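Local coordinates for protein voltage-sensor containing phosphatase (Ciona intestinalis, PDB 3V0D) that probably dephosphorylates phosphoinositide lipids under the control of a membrane voltage sensor, through a PTEN-like cytoplasmic region made of a phosphatase and a C2 domain, at residues Ile35-Pro40 / Phe67-Leu72; Cys245-Asp250 / Asp254-Glu259. The protein carries 1 engineered substitution. One frame throughout, in Å; residues are numbered along the deposited sequence.

Contact 1 of 2, residues Ile35-Pro40 / Phe67-Leu72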
loop_
_atom_site.group_PDB
_atom_site.type_symbol
_atom_site.label_atom_id
_atom_site.label_comp_id
_atom_site.label_asym_id
_atom_site.label_seq_id
_atom_site.Cartn_x
_atom_site.Cartn_y
_atom_site.Cartn_z
ATOM N N ILE A 35 3.753 8.990 16.268
ATOM C CA ILE A 35 3.754 10.181 15.455
ATOM C C ILE A 35 3.723 9.791 13.979
ATOM O O ILE A 35 4.396 8.832 13.581
ATOM C CB ILE A 35 4.984 11.039 15.794
ATOM C CG1 ILE A 35 4.844 11.629 17.208
ATOM C CG2 ILE A 35 5.230 12.133 14.753
ATOM C CD1 ILE A 35 6.186 11.977 17.836
ATOM N N ALA A 36 2.941 10.537 13.184
ATOM C CA ALA A 36 2.973 10.457 11.732
ATOM C C ALA A 36 3.444 11.803 11.212
ATOM O O ALA A 36 2.986 12.846 11.681
ATOM C CB ALA A 36 1.600 10.146 11.197
ATOM N N MET A 37 4.345 11.817 10.229
ATOM C CA MET A 37 4.873 13.090 9.725
ATOM C C MET A 37 5.303 12.941 8.271
ATOM O O MET A 37 5.380 11.822 7.735
ATOM C CB MET A 37 6.013 13.593 10.627
ATOM C CG MET A 37 7.217 12.668 10.600
ATOM S SD MET A 37 8.441 13.201 11.818
ATOM C CE MET A 37 9.769 12.040 11.444
ATOM N N SER A 38 5.584 14.073 7.636
ATOM C CA SER A 38 6.088 14.091 6.268
ATOM C C SER A 38 7.617 13.943 6.242
ATOM O O SER A 38 8.265 13.772 7.290
ATOM C CB SER A 38 5.618 15.361 5.561
ATOM O OG SER A 38 6.012 16.484 6.288
ATOM N N PHE A 39 8.185 13.977 5.040
ATOM C CA PHE A 39 9.594 13.681 4.883
ATOM C C PHE A 39 10.493 14.772 5.505
ATOM O O PHE A 39 10.255 15.970 5.286
ATOM C CB PHE A 39 9.914 13.584 3.399
ATOM C CG PHE A 39 11.235 12.923 3.115
ATOM C CD1 PHE A 39 11.304 11.537 3.025
ATOM C CD2 PHE A 39 12.403 13.652 2.929
ATOM C CE1 PHE A 39 12.488 10.882 2.771
ATOM C CE2 PHE A 39 13.620 12.993 2.660
ATOM C CZ PHE A 39 13.647 11.603 2.588
ATOM N N PRO A 40 11.530 14.388 6.279
ATOM C CA PRO A 40 12.473 15.391 6.817
ATOM C C PRO A 40 13.409 15.807 5.687
ATOM O O PRO A 40 14.301 15.043 5.281
ATOM C CB PRO A 40 13.215 14.639 7.938
ATOM C CG PRO A 40 12.919 13.230 7.797
ATOM C CD PRO A 40 11.859 13.027 6.747
ATOM N N PHE A 67 13.253 8.243 21.182
ATOM C CA PHE A 67 12.548 8.165 19.902
ATOM C C PHE A 67 13.188 7.185 18.924
ATOM O O PHE A 67 14.398 6.908 18.971
ATOM C CB PHE A 67 12.434 9.560 19.258
ATOM C CG PHE A 67 13.756 10.149 18.841
ATOM C CD1 PHE A 67 14.291 9.856 17.595
ATOM C CD2 PHE A 67 14.486 10.972 19.703
ATOM C CE1 PHE A 67 15.523 10.375 17.204
ATOM C CE2 PHE A 67 15.720 11.499 19.304
ATOM C CZ PHE A 67 16.230 11.187 18.064
ATOM N N ARG A 68 12.363 6.708 17.994
ATOM C CA ARG A 68 12.823 5.914 16.861
ATOM C C ARG A 68 12.076 6.437 15.646
ATOM O O ARG A 68 10.850 6.620 15.701
ATOM C CB ARG A 68 12.579 4.435 17.087
ATOM C CG ARG A 68 13.228 3.492 16.107
ATOM C CD ARG A 68 13.382 2.139 16.762
ATOM N NE ARG A 68 14.044 1.143 15.932
ATOM C CZ ARG A 68 15.345 1.154 15.668
ATOM N NH1 ARG A 68 16.106 2.133 16.144
ATOM N NH2 ARG A 68 15.868 0.179 14.924
ATOM N N ILE A 69 12.806 6.660 14.556
ATOM C CA ILE A 69 12.246 7.194 13.303
ATOM C C ILE A 69 12.176 6.082 12.277
ATOM O O ILE A 69 13.150 5.346 12.100
ATOM C CB ILE A 69 13.157 8.318 12.748
ATOM C CG1 ILE A 69 13.534 9.358 13.825
ATOM C CG2 ILE A 69 12.517 8.960 11.501
ATOM C CD1 ILE A 69 12.359 10.088 14.435
ATOM N N TYR A 70 11.043 5.998 11.575
ATOM C CA TYR A 70 10.874 5.043 10.484
ATOM C C TYR A 70 10.683 5.797 9.183
ATOM O O TYR A 70 9.709 6.558 9.036
ATOM C CB TYR A 70 9.662 4.134 10.768
ATOM C CG TYR A 70 9.864 3.267 11.982
ATOM C CD1 TYR A 70 9.533 3.709 13.246
ATOM C CD2 TYR A 70 10.461 2.008 11.861
ATOM C CE1 TYR A 70 9.742 2.920 14.378
ATOM C CE2 TYR A 70 10.695 1.205 12.988
ATOM C CZ TYR A 70 10.335 1.685 14.235
ATOM O OH TYR A 70 10.521 0.921 15.361
ATOM N N ASN A 71 11.620 5.592 8.258
ATOM C CA ASN A 71 11.549 6.174 6.920
ATOM C C ASN A 71 11.005 5.110 5.984
ATOM O O ASN A 71 11.686 4.110 5.729
ATOM C CB ASN A 71 12.942 6.631 6.473
ATOM C CG ASN A 71 12.959 7.087 5.037
ATOM O OD1 ASN A 71 11.923 7.216 4.393
ATOM N ND2 ASN A 71 14.139 7.328 4.507
ATOM N N LEU A 72 9.790 5.325 5.478
ATOM C CA LEU A 72 9.091 4.337 4.646
ATOM C C LEU A 72 9.328 4.553 3.151
ATOM O O LEU A 72 8.690 3.901 2.328
ATOM C CB LEU A 72 7.616 4.351 4.947
ATOM C CG LEU A 72 7.148 3.601 6.183
ATOM C CD1 LEU A 72 8.023 3.783 7.406
ATOM C CD2 LEU A 72 5.709 3.887 6.447
#
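With CG of M37 set between its own backbone N and carbonyl carbon (chi1 65°) and the chain extended beyond it, the thioether reaches out from strand 34-41 until its terminal methyl CE lies 4.1 Å from CG2 of I69. The two side chains cross at about a right angle, and the touch is confined to the CE methyl of M37 and the CG2 branch of I69. In F39, CG lies anti to the backbone N (chi1 -164°), which carries CE1 to 4.0 Å from OD1 of N71. The approach is oblique, with the ring and amide planes 76° apart, and it is a van der Waals touch; OD1 accepts instead from the backbone N of C73, while ND2 donates to the carbonyl of R76. Those two bonds fix the rotation of the amide. On the F39 ring, CD of P40 lies 3.7 Å above one face, offset toward the rim, and R76 adds a cation-pi contact.

The strands are not neighbours in the mixed sheet of the phosphatase domain: strand 121-125 pairs with both, and H125 touches M37 and N71 and meets the F39 ring. Of the four buried side chains that touch, N71 alone ends in an amide, and with both ends of it bonded to backbone it can sit beside the F39 ring without needing a partner from strand 34-41.

Contact 2 of 2, residues Cys245-Asp250 / Asp254-Glu259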
loop_
_atom_site.group_PDB
_atom_site.type_symbol
_atom_site.label_atom_id
_atom_site.label_comp_id
_atom_site.label_asym_id
_atom_site.label_seq_id
_atom_site.Cartn_x
_atom_site.Cartn_y
_atom_site.Cartn_z
ATOM N N CYS A 245 -0.440 -15.072 -23.926
ATOM C CA CYS A 245 -1.837 -15.113 -23.503
ATOM C C CYS A 245 -2.739 -15.419 -24.688
ATOM O O CYS A 245 -2.289 -15.506 -25.826
ATOM C CB CYS A 245 -2.260 -13.778 -22.832
ATOM S SG CYS A 245 -2.281 -12.393 -23.965
ATOM N N ALA A 246 -4.024 -15.571 -24.393
ATOM C CA ALA A 246 -5.063 -15.724 -25.413
ATOM C C ALA A 246 -6.326 -15.034 -24.929
ATOM O O ALA A 246 -6.921 -15.434 -23.927
ATOM C CB ALA A 246 -5.328 -17.186 -25.712
ATOM N N LEU A 247 -6.740 -13.993 -25.637
ATOM C CA LEU A 247 -7.870 -13.164 -25.250
ATOM C C LEU A 247 -9.179 -13.611 -25.862
ATOM O O LEU A 247 -9.231 -13.914 -27.053
ATOM C CB LEU A 247 -7.586 -11.746 -25.754
ATOM C CG LEU A 247 -8.682 -10.685 -25.601
ATOM C CD1 LEU A 247 -8.935 -10.396 -24.149
ATOM C CD2 LEU A 247 -8.317 -9.410 -26.354
ATOM N N GLN A 248 -10.235 -13.594 -25.048
ATOM C CA GLN A 248 -11.613 -13.757 -25.522
ATOM C C GLN A 248 -12.461 -12.592 -24.993
ATOM O O GLN A 248 -12.405 -12.249 -23.815
ATOM C CB GLN A 248 -12.196 -15.116 -25.080
ATOM C CG GLN A 248 -13.659 -15.332 -25.496
ATOM C CD GLN A 248 -14.286 -16.660 -25.016
ATOM O OE1 GLN A 248 -13.694 -17.416 -24.235
ATOM N NE2 GLN A 248 -15.506 -16.936 -25.480
ATOM N N TYR A 249 -13.216 -11.957 -25.877
ATOM C CA TYR A 249 -14.117 -10.882 -25.507
ATOM C C TYR A 249 -15.549 -11.370 -25.697
ATOM O O TYR A 249 -15.870 -11.965 -26.742
ATOM C CB TYR A 249 -13.854 -9.664 -26.400
ATOM C CG TYR A 249 -14.907 -8.590 -26.335
ATOM C CD1 TYR A 249 -15.249 -7.975 -25.133
ATOM C CD2 TYR A 249 -15.548 -8.167 -27.488
ATOM C CE1 TYR A 249 -16.229 -6.977 -25.077
ATOM C CE2 TYR A 249 -16.507 -7.174 -27.449
ATOM C CZ TYR A 249 -16.844 -6.577 -26.247
ATOM O OH TYR A 249 -17.809 -5.586 -26.229
ATOM N N ASP A 250 -16.398 -11.096 -24.707
ATOM C CA ASP A 250 -17.820 -11.424 -24.754
ATOM C C ASP A 250 -18.646 -10.132 -24.607
ATOM O O ASP A 250 -18.811 -9.643 -23.484
ATOM C CB ASP A 250 -18.138 -12.400 -23.618
ATOM C CG ASP A 250 -19.515 -13.017 -23.737
ATOM O OD1 ASP A 250 -20.304 -12.601 -24.622
ATOM O OD2 ASP A 250 -19.811 -13.918 -22.926
ATOM N N ASP A 254 -20.328 -8.440 -21.377
ATOM C CA ASP A 254 -19.504 -7.246 -21.146
ATOM C C ASP A 254 -18.225 -7.584 -20.371
ATOM O O ASP A 254 -17.887 -6.936 -19.372
ATOM C CB ASP A 254 -20.321 -6.152 -20.432
ATOM C CG ASP A 254 -19.629 -4.799 -20.413
ATOM O OD1 ASP A 254 -20.011 -3.948 -19.580
ATOM O OD2 ASP A 254 -18.701 -4.578 -21.221
ATOM N N CYS A 255 -17.501 -8.587 -20.865
ATOM C CA CYS A 255 -16.336 -9.100 -20.133
ATOM C C CYS A 255 -15.259 -9.606 -21.077
ATOM O O CYS A 255 -15.512 -9.984 -22.235
ATOM C CB CYS A 255 -16.665 -10.142 -19.089
ATOM S SG CYS A 255 -17.205 -11.633 -19.838
ATOM N N VAL A 256 -14.031 -9.561 -20.579
ATOM C CA VAL A 256 -12.920 -10.225 -21.266
ATOM C C VAL A 256 -12.353 -11.285 -20.342
ATOM O O VAL A 256 -12.293 -11.119 -19.111
ATOM C CB VAL A 256 -11.805 -9.272 -21.750
ATOM C CG1 VAL A 256 -12.259 -8.382 -22.877
ATOM C CG2 VAL A 256 -11.281 -8.488 -20.630
ATOM N N THR A 257 -11.987 -12.393 -20.968
ATOM C CA THR A 257 -11.325 -13.485 -20.318
ATOM C C THR A 257 -10.024 -13.757 -21.093
ATOM O O THR A 257 -10.046 -13.840 -22.314
ATOM C CB THR A 257 -12.277 -14.692 -20.299
ATOM O OG1 THR A 257 -13.577 -14.270 -19.846
ATOM C CG2 THR A 257 -11.757 -15.726 -19.376
ATOM N N CYS A 258 -8.920 -13.909 -20.390
ATOM C CA CYS A 258 -7.647 -14.106 -21.029
ATOM C C CYS A 258 -6.910 -15.240 -20.368
ATOM O O CYS A 258 -6.658 -15.192 -19.167
ATOM C CB CYS A 258 -6.908 -12.773 -20.979
ATOM S SG CYS A 258 -5.636 -12.641 -22.134
ATOM N N GLU A 259 -6.576 -16.265 -21.147
ATOM C CA GLU A 259 -5.705 -17.296 -20.666
ATOM C C GLU A 259 -4.309 -16.721 -20.544
ATOM O O GLU A 259 -3.825 -16.086 -21.485
ATOM C CB GLU A 259 -5.699 -18.470 -21.614
ATOM C CG GLU A 259 -4.768 -19.560 -21.158
ATOM C CD GLU A 259 -4.614 -20.664 -22.156
ATOM O OE1 GLU A 259 -5.383 -20.711 -23.143
ATOM O OE2 GLU A 259 -3.714 -21.497 -21.936
HETATM O O HOH W 1 -15.049 -13.512 -22.109
HETATM O O HOH W 2 -18.791 -4.812 -23.910
#
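A beta hairpin at the edge of the five-stranded antiparallel sheet of the C2 domain joins strand 245-250, one of its two outermost strands, to strand 255-260, which continues the sheet through strand 202-210. Paired backbone bonds link A246 with E259, Q248 with T257 and D250 with C255. Among them, Q248 N to T257 O is 2.8 Å, and D250 N points nearly straight at C255 O, with 172° at the hydrogen. Next to the turn, D254 and C255 both face D250, a G1 beta bulge.

One face of the hairpin carries L247, Y249, V256 and C258. CD1 of L247 lies 3.9 Å from CB of V256. With CG of Y249 anti to its backbone N (chi1 167°), the ring reaches the same valine, CD1 lying 3.8 Å from CG1 of V256; both side chains cross it obliquely, and V256 also touches I209 of strand 202-210. Beside the turn, OD1 of D254 forms a salt bridge with R324, and OD2 accepts from the backbone N of Q213 as well as from a water. This water, in the plane of the Y249 ring at its edge, lies 2.6 Å from Y249 OH and donates to D254 OD2 at 2.7 Å.

Overall arrangement
Contact 1 and contact 2 lie on opposite sides of the chain's centre, their own centres 45 Å apart and their nearest atoms about 33 Å apart, and they share no strand or sheet. They follow one another along the chain: 35-40 and 67-72 belong to the mixed sheet of the phosphatase domain, 245-250 and 254-259 to an antiparallel sheet of the C2 domain. Contact 1 joins two strands that flank strand 121-125 in the sheet, with helix 52-62 in the chain between them, whereas contact 2 closes a local hairpin at a sheet edge. Each contact is thus internal to one domain, and neither spans the phosphatase-C2 boundary of this PTEN-like architecture.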